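Local coordinates for CBS domain protein (Streptococcus pneumoniae serotype 4, PDB 7LZG) that is of unknown function but carries a pair of CBS motifs, a module that in related proteins often senses adenosine-containing ligands, at residues B[15-20]-B[101-106]; B[7-12]-B[138-143]; B[31-36]-B[85-90]. One frame throughout, in Å; residues are numbered along the deposited sequence.

Contact 1. Residues B[15-20]-B[101-106]; sequences GQEETF and PDFTIT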
loop_
_atom_site.group_PDB
_atom_site.type_symbol
_atom_site.label_atom_id
_atom_site.label_comp_id
_atom_site.label_asym_id
_atom_site.label_seq_id
_atom_site.Cartn_x
_atom_site.Cartn_y
_atom_site.Cartn_z
ATOM N N GLY B 15 -18.597 -8.437 -10.952
ATOM C CA GLY B 15 -18.306 -9.850 -11.001
ATOM C C GLY B 15 -17.012 -10.257 -10.336
ATOM O O GLY B 15 -16.616 -11.420 -10.431
ATOM N N GLN B 16 -16.335 -9.328 -9.659
ATOM C CA GLN B 16 -15.075 -9.610 -8.980
ATOM C C GLN B 16 -15.189 -9.439 -7.469
ATOM O O GLN B 16 -14.174 -9.238 -6.796
ATOM C CB GLN B 16 -13.962 -8.716 -9.528
ATOM C CG GLN B 16 -13.676 -8.913 -11.007
ATOM C CD GLN B 16 -12.989 -10.231 -11.299
ATOM O OE1 GLN B 16 -11.962 -10.556 -10.700
ATOM N NE2 GLN B 16 -13.551 -11.002 -12.223
ATOM N N GLU B 17 -16.407 -9.519 -6.926
ATOM C CA GLU B 17 -16.614 -9.279 -5.500
ATOM C C GLU B 17 -15.765 -10.210 -4.643
ATOM O O GLU B 17 -15.234 -9.799 -3.606
ATOM C CB GLU B 17 -18.096 -9.437 -5.155
ATOM C CG GLU B 17 -18.984 -8.316 -5.673
ATOM C CD GLU B 17 -19.208 -7.229 -4.641
ATOM O OE1 GLU B 17 -18.777 -7.409 -3.484
ATOM O OE2 GLU B 17 -19.822 -6.196 -4.986
ATOM N N GLU B 18 -15.616 -11.462 -5.064
ATOM C CA GLU B 18 -14.849 -12.447 -4.312
ATOM C C GLU B 18 -13.342 -12.271 -4.461
ATOM O O GLU B 18 -12.586 -13.156 -4.046
ATOM C CB GLU B 18 -15.257 -13.859 -4.738
ATOM C CG GLU B 18 -16.706 -14.196 -4.427
ATOM C CD GLU B 18 -17.175 -15.460 -5.118
ATOM O OE1 GLU B 18 -16.599 -15.813 -6.169
ATOM O OE2 GLU B 18 -18.117 -16.102 -4.610
ATOM N N THR B 19 -12.891 -11.159 -5.037
ATOM C CA THR B 19 -11.470 -10.867 -5.182
ATOM C C THR B 19 -11.048 -9.637 -4.394
ATOM O O THR B 19 -10.125 -9.719 -3.574
ATOM C CB THR B 19 -11.113 -10.683 -6.666
ATOM O OG1 THR B 19 -11.318 -11.917 -7.366
ATOM C CG2 THR B 19 -9.660 -10.253 -6.818
ATOM N N PHE B 20 -11.701 -8.493 -4.616
ATOM C CA PHE B 20 -11.325 -7.283 -3.896
ATOM C C PHE B 20 -11.908 -7.226 -2.492
ATOM O O PHE B 20 -11.381 -6.491 -1.649
ATOM C CB PHE B 20 -11.735 -6.034 -4.688
ATOM C CG PHE B 20 -13.198 -5.975 -5.047
ATOM C CD1 PHE B 20 -14.146 -5.585 -4.113
ATOM C CD2 PHE B 20 -13.619 -6.266 -6.334
ATOM C CE1 PHE B 20 -15.485 -5.516 -4.446
ATOM C CE2 PHE B 20 -14.959 -6.197 -6.673
ATOM C CZ PHE B 20 -15.892 -5.821 -5.728
ATOM N N PRO B 101 -21.800 -3.084 4.031
ATOM C CA PRO B 101 -21.868 -4.164 3.031
ATOM C C PRO B 101 -22.704 -3.811 1.812
ATOM O O PRO B 101 -22.606 -4.509 0.794
ATOM C CB PRO B 101 -22.486 -5.331 3.813
ATOM C CG PRO B 101 -22.113 -5.060 5.229
ATOM C CD PRO B 101 -22.147 -3.565 5.381
ATOM N N ASP B 102 -23.514 -2.759 1.882
ATOM C CA ASP B 102 -24.304 -2.290 0.744
ATOM C C ASP B 102 -23.567 -1.169 0.012
ATOM O O ASP B 102 -24.067 -0.058 -0.166
ATOM C CB ASP B 102 -25.682 -1.833 1.215
ATOM C CG ASP B 102 -26.381 -2.874 2.065
ATOM O OD1 ASP B 102 -26.253 -4.078 1.757
ATOM O OD2 ASP B 102 -27.056 -2.489 3.045
ATOM N N PHE B 103 -22.348 -1.483 -0.413
ATOM C CA PHE B 103 -21.492 -0.522 -1.090
ATOM C C PHE B 103 -21.677 -0.604 -2.600
ATOM O O PHE B 103 -21.982 -1.664 -3.153
ATOM C CB PHE B 103 -20.024 -0.769 -0.738
ATOM C CG PHE B 103 -19.562 -2.176 -1.010
ATOM C CD1 PHE B 103 -19.067 -2.532 -2.254
ATOM C CD2 PHE B 103 -19.626 -3.142 -0.020
ATOM C CE1 PHE B 103 -18.647 -3.823 -2.506
ATOM C CE2 PHE B 103 -19.206 -4.435 -0.267
ATOM C CZ PHE B 103 -18.715 -4.776 -1.511
ATOM N N THR B 104 -21.485 0.530 -3.263
ATOM C CA THR B 104 -21.461 0.585 -4.715
ATOM C C THR B 104 -20.017 0.650 -5.198
ATOM O O THR B 104 -19.125 1.116 -4.482
ATOM C CB THR B 104 -22.246 1.790 -5.242
ATOM O OG1 THR B 104 -21.590 3.002 -4.853
ATOM C CG2 THR B 104 -23.662 1.786 -4.686
ATOM N N ILE B 105 -19.789 0.161 -6.419
ATOM C CA ILE B 105 -18.439 0.159 -6.974
ATOM C C ILE B 105 -17.930 1.587 -7.136
ATOM O O ILE B 105 -16.747 1.871 -6.906
ATOM C CB ILE B 105 -18.408 -0.619 -8.305
ATOM C CG1 ILE B 105 -17.958 -2.065 -8.077
ATOM C CG2 ILE B 105 -17.488 0.049 -9.313
ATOM C CD1 ILE B 105 -18.850 -2.857 -7.150
ATOM N N THR B 106 -18.820 2.513 -7.505
ATOM C CA THR B 106 -18.403 3.893 -7.734
ATOM C C THR B 106 -17.917 4.562 -6.452
ATOM O O THR B 106 -17.028 5.420 -6.503
ATOM C CB THR B 106 -19.550 4.694 -8.349
ATOM O OG1 THR B 106 -20.555 4.935 -7.356
ATOM C CG2 THR B 106 -20.170 3.927 -9.508
#
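The carboxylate of E17 meets the edge of the F103 ring. OE1 lies near the ring plane, 3.3 Å from F103 CZ, and E17 OE2 is 3.6 Å from F103 CE1. Carboxylate and ring come from opposite directions, with their planes 34° apart. OE1 thus faces a C-H of the ring edge, an approach that is probably mildly attractive. F20 adds an aromatic neighbour. Its CE1 is 4.1 Å from F103 CE1, and F103 reaches the F20 ring at the edge. I105 brings its CD1 to 4.1 Å from E17 OE2 and 4.4 Å from F20 CZ, so it touches both E17 and F20. No hydrogen bond joins the segments; the contact is made by side chains. E17 reaches across because its chain bends at chi2 (-94°). The E17 carbonyl O also lies over one face of the F20 ring.

Helix 105-111 falls within the second CBS motif, consistent with the alpha-beta CBS fold. The short helix 17-20 runs straight into strand 21-23, which pairs antiparallel with strand 127-132. T104 sits at the N-cap position of helix 105-111, and its OG1 makes a weak bond to E107 N. F20 O accepts a hydrogen bond from S135 OG, and the F20 side chain rests on I136. I105 packs on E10 and L14 of helix 4-14, and on L144 of the second subunit.

Contact 2. Residues B[7-12]-B[138-143]; sequences KEFETF and KAVNAL
F12 extends its ring from helix 4-14 toward A139, A142 and L143, with CG trans to the backbone N (chi1 166°). F9, one turn earlier, has nearly the same torsion (-173°) and reaches V140 and L143. The two rings pack the N-terminal helix against helix 133-140, within the second CBS motif, and the 3-10 segment that follows it.

L143 lies over one face of the F12 ring and approaches from the opposite direction. Its CD2 is 3.8 Å from the ring centroid and 20° off the normal, a CH-pi contact displaced toward the rim. L143 CG is 3.6 Å from F12 CZ. The ring edge is met by A142 CB, in plane and 3.7 Å from F12 CZ, and by the carbonyl of A139. The ring is therefore gripped on a face and along an edge, which would limit its rotation. F9 touches more lightly: V140 CG1 is 4.0 Å from its CZ, and L143 CD1 is 4.2 Å from its CE1.

The contact is buried and its side chains are apolar, and no hydrogen bond crosses it. The second subunit closes in here. Its F9 ring meets F9, its V140 packs on F9, and N141 ND2 bonds to its L109 O. Within helix 4-14, K7 O accepts both T11 N and T11 OG1, which reach it from opposite faces of the carbonyl plane, T11 OG1 at 2.6 Å.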
loop_
_atom_site.group_PDB
_atom_site.type_symbol
_atom_site.label_atom_id
_atom_site.label_comp_id
_atom_site.label_asym_id
_atom_site.label_seq_id
_atom_site.Cartn_x
_atom_site.Cartn_y
_atom_site.Cartn_z
ATOM N N LYS B 7 -20.669 1.469 -17.669
ATOM C CA LYS B 7 -21.530 0.364 -17.264
ATOM C C LYS B 7 -20.851 -0.978 -17.514
ATOM O O LYS B 7 -20.920 -1.882 -16.672
ATOM C CB LYS B 7 -22.865 0.434 -18.008
ATOM C CG LYS B 7 -23.818 1.521 -17.527
ATOM C CD LYS B 7 -24.947 1.726 -18.531
ATOM C CE LYS B 7 -26.117 2.499 -17.936
ATOM N NZ LYS B 7 -26.891 1.676 -16.963
ATOM N N GLU B 8 -20.188 -1.123 -18.665
ATOM C CA GLU B 8 -19.502 -2.374 -18.979
ATOM C C GLU B 8 -18.395 -2.664 -17.972
ATOM O O GLU B 8 -18.250 -3.800 -17.508
ATOM C CB GLU B 8 -18.926 -2.319 -20.394
ATOM C CG GLU B 8 -19.955 -2.152 -21.504
ATOM C CD GLU B 8 -20.619 -3.460 -21.900
ATOM O OE1 GLU B 8 -20.366 -4.491 -21.241
ATOM O OE2 GLU B 8 -21.400 -3.454 -22.875
ATOM N N PHE B 9 -17.606 -1.646 -17.626
ATOM C CA PHE B 9 -16.504 -1.849 -16.692
ATOM C C PHE B 9 -17.016 -2.136 -15.287
ATOM O O PHE B 9 -16.456 -2.982 -14.579
ATOM C CB PHE B 9 -15.587 -0.627 -16.693
ATOM C CG PHE B 9 -14.332 -0.814 -15.894
ATOM C CD1 PHE B 9 -13.244 -1.477 -16.437
ATOM C CD2 PHE B 9 -14.237 -0.324 -14.603
ATOM C CE1 PHE B 9 -12.085 -1.652 -15.705
ATOM C CE2 PHE B 9 -13.081 -0.495 -13.865
ATOM C CZ PHE B 9 -12.004 -1.160 -14.418
ATOM N N GLU B 10 -18.075 -1.443 -14.864
ATOM C CA GLU B 10 -18.628 -1.690 -13.536
ATOM C C GLU B 10 -19.266 -3.072 -13.454
ATOM O O GLU B 10 -19.162 -3.746 -12.422
ATOM C CB GLU B 10 -19.641 -0.607 -13.174
ATOM C CG GLU B 10 -20.235 -0.766 -11.785
ATOM C CD GLU B 10 -21.098 0.409 -11.377
ATOM O OE1 GLU B 10 -21.280 1.331 -12.200
ATOM O OE2 GLU B 10 -21.591 0.410 -10.229
ATOM N N THR B 11 -19.930 -3.509 -14.528
ATOM C CA THR B 11 -20.474 -4.864 -14.561
ATOM C C THR B 11 -19.374 -5.897 -14.365
ATOM O O THR B 11 -19.566 -6.896 -13.660
ATOM C CB THR B 11 -21.199 -5.113 -15.883
ATOM O OG1 THR B 11 -22.172 -4.084 -16.100
ATOM C CG2 THR B 11 -21.898 -6.463 -15.860
ATOM N N PHE B 12 -18.210 -5.671 -14.979
ATOM C CA PHE B 12 -17.091 -6.590 -14.806
ATOM C C PHE B 12 -16.614 -6.604 -13.359
ATOM O O PHE B 12 -16.467 -7.672 -12.753
ATOM C CB PHE B 12 -15.951 -6.208 -15.750
ATOM C CG PHE B 12 -14.647 -6.869 -15.417
ATOM C CD1 PHE B 12 -14.427 -8.197 -15.734
ATOM C CD2 PHE B 12 -13.642 -6.161 -14.778
ATOM C CE1 PHE B 12 -13.229 -8.809 -15.423
ATOM C CE2 PHE B 12 -12.443 -6.766 -14.463
ATOM C CZ PHE B 12 -12.235 -8.093 -14.785
ATOM N N LYS B 138 -5.924 -6.623 -8.315
ATOM C CA LYS B 138 -6.068 -8.035 -8.654
ATOM C C LYS B 138 -7.320 -8.269 -9.487
ATOM O O LYS B 138 -7.330 -9.123 -10.381
ATOM C CB LYS B 138 -6.103 -8.887 -7.385
ATOM C CG LYS B 138 -4.739 -9.179 -6.784
ATOM C CD LYS B 138 -4.824 -10.292 -5.749
ATOM C CE LYS B 138 -3.447 -10.671 -5.227
ATOM N NZ LYS B 138 -3.510 -11.817 -4.279
ATOM N N ALA B 139 -8.384 -7.508 -9.216
ATOM C CA ALA B 139 -9.626 -7.678 -9.959
ATOM C C ALA B 139 -9.460 -7.244 -11.409
ATOM O O ALA B 139 -9.859 -7.965 -12.330
ATOM C CB ALA B 139 -10.753 -6.896 -9.285
ATOM N N VAL B 140 -8.872 -6.067 -11.632
ATOM C CA VAL B 140 -8.658 -5.592 -12.995
ATOM C C VAL B 140 -7.539 -6.337 -13.701
ATOM O O VAL B 140 -7.432 -6.254 -14.930
ATOM C CB VAL B 140 -8.368 -4.078 -13.013
ATOM C CG1 VAL B 140 -9.460 -3.320 -12.274
ATOM C CG2 VAL B 140 -7.003 -3.787 -12.418
ATOM N N ASN B 141 -6.700 -7.064 -12.960
ATOM C CA ASN B 141 -5.702 -7.914 -13.597
ATOM C C ASN B 141 -6.315 -9.149 -14.242
ATOM O O ASN B 141 -5.612 -9.860 -14.968
ATOM C CB ASN B 141 -4.632 -8.327 -12.586
ATOM C CG ASN B 141 -3.467 -7.358 -12.548
ATOM O OD1 ASN B 141 -2.445 -7.576 -13.198
ATOM N ND2 ASN B 141 -3.619 -6.274 -11.795
ATOM N N ALA B 142 -7.599 -9.420 -13.994
ATOM C CA ALA B 142 -8.299 -10.452 -14.747
ATOM C C ALA B 142 -8.463 -10.070 -16.211
ATOM O O ALA B 142 -8.728 -10.946 -17.042
ATOM C CB ALA B 142 -9.666 -10.730 -14.120
ATOM N N LEU B 143 -8.321 -8.787 -16.539
ATOM C CA LEU B 143 -8.329 -8.316 -17.916
ATOM C C LEU B 143 -6.941 -8.304 -18.542
ATOM O O LEU B 143 -6.823 -8.031 -19.740
ATOM C CB LEU B 143 -8.922 -6.904 -17.991
ATOM C CG LEU B 143 -10.344 -6.690 -17.471
ATOM C CD1 LEU B 143 -10.720 -5.217 -17.525
ATOM C CD2 LEU B 143 -11.334 -7.525 -18.263
#

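Contact 3. Residues B[31-36]-B[85-90]; sequences IDTHNA and DTDIVH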
loop_
_atom_site.group_PDB
_atom_site.type_symbol
_atom_site.label_atom_id
_atom_site.label_comp_id
_atom_site.label_asym_id
_atom_site.label_seq_id
_atom_site.Cartn_x
_atom_site.Cartn_y
_atom_site.Cartn_z
ATOM N N ILE B 31 -6.981 -7.157 18.777
ATOM C CA ILE B 31 -7.826 -6.581 19.815
ATOM C C ILE B 31 -7.245 -5.244 20.255
ATOM O O ILE B 31 -6.023 -5.052 20.297
ATOM C CB ILE B 31 -7.974 -7.532 21.018
ATOM C CG1 ILE B 31 -6.645 -8.229 21.319
ATOM C CG2 ILE B 31 -9.102 -8.524 20.784
ATOM C CD1 ILE B 31 -6.684 -9.105 22.552
ATOM N N ASP B 32 -8.133 -4.310 20.599
ATOM C CA ASP B 32 -7.690 -2.980 21.002
ATOM C C ASP B 32 -6.913 -2.994 22.313
ATOM O O ASP B 32 -6.229 -2.012 22.621
ATOM C CB ASP B 32 -8.891 -2.037 21.109
ATOM C CG ASP B 32 -9.996 -2.589 21.990
ATOM O OD1 ASP B 32 -9.887 -3.752 22.433
ATOM O OD2 ASP B 32 -10.977 -1.854 22.238
ATOM N N THR B 33 -6.993 -4.078 23.080
ATOM C CA THR B 33 -6.292 -4.194 24.351
ATOM C C THR B 33 -4.923 -4.850 24.217
ATOM O O THR B 33 -4.226 -5.004 25.226
ATOM C CB THR B 33 -7.144 -4.978 25.351
ATOM O OG1 THR B 33 -7.394 -6.293 24.837
ATOM C CG2 THR B 33 -8.469 -4.270 25.580
ATOM N N HIS B 34 -4.528 -5.245 23.009
ATOM C CA HIS B 34 -3.188 -5.773 22.793
ATOM C C HIS B 34 -2.153 -4.696 23.095
ATOM O O HIS B 34 -2.313 -3.536 22.707
ATOM C CB HIS B 34 -3.042 -6.260 21.350
ATOM C CG HIS B 34 -1.833 -7.110 21.115
ATOM N ND1 HIS B 34 -1.873 -8.487 21.151
ATOM C CD2 HIS B 34 -0.549 -6.780 20.841
ATOM C CE1 HIS B 34 -0.668 -8.968 20.909
ATOM N NE2 HIS B 34 0.155 -7.953 20.718
ATOM N N ASN B 35 -1.094 -5.075 23.803
ATOM C CA ASN B 35 -0.084 -4.096 24.179
ATOM C C ASN B 35 0.736 -3.687 22.960
ATOM O O ASN B 35 1.029 -4.503 22.082
ATOM C CB ASN B 35 0.821 -4.644 25.287
ATOM C CG ASN B 35 1.664 -5.818 24.836
ATOM O OD1 ASN B 35 2.813 -5.649 24.424
ATOM N ND2 ASN B 35 1.102 -7.018 24.922
ATOM N N ALA B 36 1.100 -2.404 22.910
ATOM C CA ALA B 36 1.741 -1.844 21.726
ATOM C C ALA B 36 3.134 -2.407 21.484
ATOM O O ALA B 36 3.653 -2.274 20.370
ATOM C CB ALA B 36 1.812 -0.322 21.839
ATOM N N ASP B 85 2.364 -2.098 28.719
ATOM C CA ASP B 85 1.115 -1.870 29.426
ATOM C C ASP B 85 0.169 -0.957 28.657
ATOM O O ASP B 85 -0.959 -0.734 29.114
ATOM C CB ASP B 85 1.404 -1.279 30.815
ATOM C CG ASP B 85 0.226 -1.399 31.762
ATOM O OD1 ASP B 85 -0.124 -2.537 32.136
ATOM O OD2 ASP B 85 -0.345 -0.353 32.137
ATOM N N THR B 86 0.585 -0.439 27.503
ATOM C CA THR B 86 -0.222 0.492 26.723
ATOM C C THR B 86 -1.025 -0.256 25.667
ATOM O O THR B 86 -0.456 -0.975 24.840
ATOM C CB THR B 86 0.661 1.538 26.042
ATOM O OG1 THR B 86 1.542 2.132 27.004
ATOM C CG2 THR B 86 -0.198 2.620 25.407
ATOM N N ASP B 87 -2.341 -0.064 25.682
ATOM C CA ASP B 87 -3.197 -0.645 24.657
ATOM C C ASP B 87 -3.008 0.079 23.327
ATOM O O ASP B 87 -2.732 1.280 23.282
ATOM C CB ASP B 87 -4.662 -0.575 25.085
ATOM C CG ASP B 87 -4.928 -1.329 26.373
ATOM O OD1 ASP B 87 -4.002 -2.006 26.869
ATOM O OD2 ASP B 87 -6.061 -1.243 26.891
ATOM N N ILE B 88 -3.169 -0.669 22.230
ATOM C CA ILE B 88 -3.022 -0.092 20.897
ATOM C C ILE B 88 -4.181 0.813 20.513
ATOM O O ILE B 88 -4.069 1.560 19.534
ATOM C CB ILE B 88 -2.876 -1.183 19.817
ATOM C CG1 ILE B 88 -4.117 -2.074 19.773
ATOM C CG2 ILE B 88 -1.613 -2.002 20.040
ATOM C CD1 ILE B 88 -4.121 -3.047 18.614
ATOM N N VAL B 89 -5.292 0.763 21.253
ATOM C CA VAL B 89 -6.430 1.628 20.950
ATOM C C VAL B 89 -6.056 3.094 21.122
ATOM O O VAL B 89 -6.621 3.970 20.454
ATOM C CB VAL B 89 -7.636 1.242 21.830
ATOM C CG1 VAL B 89 -7.304 1.415 23.304
ATOM C CG2 VAL B 89 -8.868 2.053 21.445
ATOM N N HIS B 90 -5.095 3.387 21.999
ATOM C CA HIS B 90 -4.658 4.763 22.196
ATOM C C HIS B 90 -3.900 5.317 20.999
ATOM O O HIS B 90 -3.620 6.521 20.968
ATOM C CB HIS B 90 -3.791 4.861 23.453
ATOM C CG HIS B 90 -4.537 4.593 24.722
ATOM N ND1 HIS B 90 -5.786 5.120 24.976
ATOM C CD2 HIS B 90 -4.217 3.848 25.805
ATOM C CE1 HIS B 90 -6.199 4.714 26.164
ATOM N NE2 HIS B 90 -5.266 3.941 26.687
#
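Three backbone hydrogen bonds tie 31-36 to 85-90. A36 N donates to T86 O at 2.9 Å, and I88 N donates to H34 O at 3.0 Å; in both, the donor sits almost straight out from the carbonyl. V89 N reaches D32 O at 3.2 Å, in the carbonyl plane and on a lone pair. The first two bonds flank N35 and D87, which form a single beta bridge. In the CBS fold this joins the turn between strand 30-31 and helix 36-45, within the first motif, to a loop that falls within the second. A type I turn from I31 to H34 presents the carbonyls of D32 and H34 to the second segment. N35 CA adds a C-H contact to the bridge, 3.2 Å from T86 O.

Three polar side chains, N35, H34 and T86, have partners outside the two segments. N35 is at the N-cap of helix 36-45, and its OD1 takes the N-H of H38. H34 NE2 bonds to H38 ND1, and T86 OG1 to I82 O. The side chains of D87 and T33 run side by side in the same direction. The like-charged D32 OD1 and D87 OD2 are 6.4 Å apart, so any repulsion is probably modest.

D32 CB meets V89 CB at 3.6 Å, and both residues pack on V61 of strand 60-65. I88 places CG1 between its backbone N and carbonyl carbon (chi1 61°), which carries CD1 toward the I31 carbonyl. Its other branch, CG2, lies 3.8 Å from A36 CA and 4.2 Å from A36 CB.

Contacts 1 and 2 adjoin, with centres 11 Å apart. Q16 CB packs on A139 CB at 3.7 Å, and I105 CG2 on E10 CG at 3.8 Å. Both reach the second subunit. Contact 3 lies on the opposite side of the chain's centre, with its centre 32 Å from that of contact 1 and 39 Å from that of contact 2. Along the chain, contact 3 is nested inside contact 1, and contact 1 inside contact 2. Contacts 1 and 3 probably occupy equivalent places in the two CBS motifs: T104 and N35 both sit at the N-cap of a helix. CBS pairs commonly bind ligands between their motifs, but no such pocket is assigned here.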